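Local coordinates for BIFUNCTIONAL PROTEIN Proline utilization A (PutA) (Corynebacterium freiburgense, PDB 5UX5), which catalyses both steps of proline oxidation to glutamate, pairing an FAD-dependent proline dehydrogenase with an NAD-dependent L-glutamate-gamma-semialdehyde dehydrogenase, at residues W890-K900 with L1053-V1061. Residues are numbered along the deposited sequence; the frame is centred on the assembly and turned at random.
Sequences WKNSSVGVGAK and LHFLKEQAV
The backbones of W890-K900 and L1053-V1061 share no main-chain hydrogen bond; the closest CA pair joins A899 to E1058 at 6.7 Å, and the join is made by side chains meeting each other and main-chain atoms. The indole of W890 presents its edge to the strand, NE1 donating to E1058 O (3.0 Å, N-H...O 154°) nearly within the ring plane. K1057 bends at chi3 (-60°) and lays its chain across one indole face: CE stands 3.6 Å from the centroid of the six-membered ring, almost on the ring normal, and NZ adds a cation-pi contact at 3.9 Å from that centroid. Q1059 NE2 comes obliquely toward CH2 of W890 and bonds to V868 O, while OE1 bonds to R970. Strand 1056-1064 runs parallel to 870-873 of the aldehyde dehydrogenase region and antiparallel to 965-980, consistent with the C-terminal domain of this class 3B PutA joining that module through shared strand pairing. On the other flank, the extended E1058 side chain reaches the loop after strand 894-895. Its OE2 takes the K900 N-H at 2.8 Å from above the carboxylate plane, while OE1 lies 3.5 Å from A899 CB and accepts from N905. K900 runs past E1058 in the opposite direction, carrying NZ to G869 O.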
loop_
_atom_site.group_PDB
_atom_site.type_symbol
_atom_site.label_atom_id
_atom_site.label_comp_id
_atom_site.label_asym_id
_atom_site.label_seq_id
_atom_site.Cartn_x
_atom_site.Cartn_y
_atom_site.Cartn_z
ATOM N N TRP A 890 17.995 -3.215 11.393
ATOM C CA TRP A 890 18.969 -3.718 12.341
ATOM C C TRP A 890 20.095 -4.415 11.577
ATOM O O TRP A 890 20.036 -4.580 10.356
ATOM C CB TRP A 890 18.291 -4.686 13.321
ATOM C CG TRP A 890 17.138 -4.096 14.106
ATOM C CD1 TRP A 890 16.785 -2.786 14.169
ATOM C CD2 TRP A 890 16.221 -4.798 14.990
ATOM N NE1 TRP A 890 15.695 -2.619 15.015
ATOM C CE2 TRP A 890 15.333 -3.838 15.524
ATOM C CE3 TRP A 890 16.057 -6.137 15.355
ATOM C CZ2 TRP A 890 14.307 -4.172 16.393
ATOM C CZ3 TRP A 890 15.051 -6.465 16.232
ATOM C CH2 TRP A 890 14.184 -5.483 16.744
ATOM N N LYS A 891 21.136 -4.817 12.308
ATOM C CA LYS A 891 22.226 -5.676 11.790
ATOM C C LYS A 891 22.923 -5.010 10.604
ATOM O O LYS A 891 23.311 -3.836 10.695
ATOM C CB LYS A 891 21.634 -7.054 11.506
ATOM C CG LYS A 891 21.085 -7.756 12.731
ATOM C CD LYS A 891 20.366 -9.025 12.347
ATOM C CE LYS A 891 19.850 -9.727 13.583
ATOM N NZ LYS A 891 18.982 -10.905 13.288
ATOM N N ASN A 892 23.125 -5.703 9.479
ATOM C CA ASN A 892 23.849 -5.096 8.368
ATOM C C ASN A 892 23.009 -4.095 7.610
ATOM O O ASN A 892 23.522 -3.459 6.685
ATOM C CB ASN A 892 24.365 -6.164 7.405
ATOM C CG ASN A 892 25.377 -5.617 6.382
ATOM O OD1 ASN A 892 25.334 -5.990 5.206
ATOM N ND2 ASN A 892 26.282 -4.746 6.821
ATOM N N SER A 893 21.745 -3.918 7.987
ATOM C CA SER A 893 20.898 -3.003 7.243
ATOM C C SER A 893 21.134 -1.550 7.632
ATOM O O SER A 893 20.731 -0.651 6.894
ATOM C CB SER A 893 19.436 -3.397 7.441
ATOM O OG SER A 893 19.256 -4.794 7.187
ATOM N N SER A 894 21.790 -1.291 8.756
ATOM C CA SER A 894 21.957 0.068 9.245
ATOM C C SER A 894 23.397 0.287 9.729
ATOM O O SER A 894 24.070 -0.636 10.212
ATOM C CB SER A 894 20.942 0.336 10.351
ATOM O OG SER A 894 21.230 1.540 11.049
ATOM N N VAL A 895 23.876 1.515 9.565
ATOM C CA VAL A 895 25.101 1.984 10.202
ATOM C C VAL A 895 24.754 3.209 11.027
ATOM O O VAL A 895 24.109 4.132 10.516
ATOM C CB VAL A 895 26.207 2.339 9.188
ATOM C CG1 VAL A 895 27.396 2.952 9.925
ATOM C CG2 VAL A 895 26.648 1.126 8.403
ATOM N N GLY A 896 25.169 3.210 12.296
ATOM C CA GLY A 896 24.996 4.335 13.187
ATOM C C GLY A 896 24.166 3.980 14.404
ATOM O O GLY A 896 23.841 2.817 14.668
ATOM N N VAL A 897 23.865 5.013 15.195
ATOM C CA VAL A 897 22.957 4.838 16.326
ATOM C C VAL A 897 21.579 4.380 15.860
ATOM O O VAL A 897 20.872 3.672 16.586
ATOM C CB VAL A 897 22.867 6.128 17.152
ATOM C CG1 VAL A 897 22.006 5.862 18.359
ATOM C CG2 VAL A 897 24.274 6.580 17.561
ATOM N N GLY A 898 21.152 4.803 14.679
ATOM C CA GLY A 898 20.053 4.117 14.036
ATOM C C GLY A 898 18.619 4.530 14.316
ATOM O O GLY A 898 17.753 3.663 14.363
ATOM N N ALA A 899 18.315 5.806 14.502
ATOM C CA ALA A 899 16.895 6.161 14.565
ATOM C C ALA A 899 16.288 5.969 13.197
ATOM O O ALA A 899 16.978 6.066 12.182
ATOM C CB ALA A 899 16.659 7.603 15.007
ATOM N N LYS A 900 14.991 5.689 13.178
ATOM C CA LYS A 900 14.279 5.466 11.923
ATOM C C LYS A 900 13.938 6.774 11.239
ATOM O O LYS A 900 13.403 7.686 11.861
ATOM C CB LYS A 900 12.999 4.667 12.142
ATOM C CG LYS A 900 13.286 3.253 12.466
ATOM C CD LYS A 900 12.064 2.427 12.694
ATOM C CE LYS A 900 12.486 0.986 12.552
ATOM N NZ LYS A 900 11.309 0.149 12.472
ATOM N N LEU A 1053 18.561 5.776 24.436
ATOM C CA LEU A 1053 18.458 5.373 23.033
ATOM C C LEU A 1053 19.600 4.432 22.670
ATOM O O LEU A 1053 19.432 3.532 21.842
ATOM C CB LEU A 1053 18.413 6.598 22.103
ATOM C CG LEU A 1053 17.137 7.469 22.162
ATOM C CD1 LEU A 1053 17.217 8.750 21.368
ATOM C CD2 LEU A 1053 15.911 6.740 21.740
ATOM N N HIS A 1054 20.749 4.587 23.330
ATOM C CA HIS A 1054 21.895 3.719 23.114
ATOM C C HIS A 1054 21.637 2.290 23.559
ATOM O O HIS A 1054 22.393 1.387 23.170
ATOM C CB HIS A 1054 23.112 4.279 23.852
ATOM C CG HIS A 1054 23.458 5.674 23.455
ATOM N ND1 HIS A 1054 23.786 6.651 24.370
ATOM C CD2 HIS A 1054 23.541 6.258 22.236
ATOM C CE1 HIS A 1054 24.041 7.781 23.735
ATOM N NE2 HIS A 1054 23.903 7.569 22.437
ATOM N N PHE A 1055 20.571 2.056 24.327
ATOM C CA PHE A 1055 20.268 0.729 24.839
ATOM C C PHE A 1055 19.072 0.083 24.163
ATOM O O PHE A 1055 18.638 -0.992 24.595
ATOM C CB PHE A 1055 20.054 0.812 26.350
ATOM C CG PHE A 1055 21.299 1.179 27.103
ATOM C CD1 PHE A 1055 21.761 2.491 27.107
ATOM C CD2 PHE A 1055 22.015 0.223 27.793
ATOM C CE1 PHE A 1055 22.922 2.835 27.785
ATOM C CE2 PHE A 1055 23.169 0.571 28.491
ATOM C CZ PHE A 1055 23.621 1.873 28.481
ATOM N N LEU A 1056 18.540 0.701 23.100
ATOM C CA LEU A 1056 17.267 0.314 22.489
ATOM C C LEU A 1056 17.347 0.319 20.962
ATOM O O LEU A 1056 18.027 1.141 20.337
ATOM C CB LEU A 1056 16.134 1.254 22.936
ATOM C CG LEU A 1056 15.848 1.312 24.441
ATOM C CD1 LEU A 1056 15.019 2.537 24.745
ATOM C CD2 LEU A 1056 15.147 0.053 24.927
ATOM N N LYS A 1057 16.601 -0.586 20.366
ATOM C CA LYS A 1057 16.447 -0.652 18.921
ATOM C C LYS A 1057 15.010 -0.277 18.570
ATOM O O LYS A 1057 14.063 -0.946 19.002
ATOM C CB LYS A 1057 16.767 -2.063 18.423
ATOM C CG LYS A 1057 18.177 -2.563 18.653
ATOM C CD LYS A 1057 18.304 -3.974 18.093
ATOM C CE LYS A 1057 17.325 -4.890 18.800
ATOM N NZ LYS A 1057 17.621 -6.350 18.679
ATOM N N GLU A 1058 14.844 0.759 17.760
ATOM C CA GLU A 1058 13.500 1.168 17.381
ATOM C C GLU A 1058 12.889 0.124 16.451
ATOM O O GLU A 1058 13.606 -0.549 15.697
ATOM C CB GLU A 1058 13.542 2.533 16.688
ATOM C CG GLU A 1058 14.127 3.628 17.556
ATOM C CD GLU A 1058 14.238 4.970 16.856
ATOM O OE1 GLU A 1058 14.755 5.934 17.490
ATOM O OE2 GLU A 1058 13.842 5.057 15.672
ATOM N N GLN A 1059 11.557 -0.023 16.518
ATOM C CA GLN A 1059 10.850 -0.980 15.666
ATOM C C GLN A 1059 9.417 -0.552 15.371
ATOM O O GLN A 1059 8.673 -0.172 16.279
ATOM C CB GLN A 1059 10.819 -2.376 16.302
ATOM C CG GLN A 1059 10.043 -3.418 15.512
ATOM C CD GLN A 1059 9.979 -4.751 16.206
ATOM O OE1 GLN A 1059 9.402 -4.865 17.286
ATOM N NE2 GLN A 1059 10.537 -5.784 15.573
ATOM N N ALA A 1060 9.012 -0.698 14.106
ATOM C CA ALA A 1060 7.638 -0.463 13.670
ATOM C C ALA A 1060 6.955 -1.790 13.373
ATOM O O ALA A 1060 7.498 -2.603 12.624
ATOM C CB ALA A 1060 7.604 0.409 12.423
ATOM N N VAL A 1061 5.778 -2.017 13.969
ATOM C CA VAL A 1061 5.000 -3.237 13.735
ATOM C C VAL A 1061 3.657 -2.829 13.147
ATOM O O VAL A 1061 2.818 -2.235 13.841
ATOM C CB VAL A 1061 4.795 -4.066 15.003
ATOM C CG1 VAL A 1061 4.206 -5.417 14.642
ATOM C CG2 VAL A 1061 6.103 -4.226 15.766
#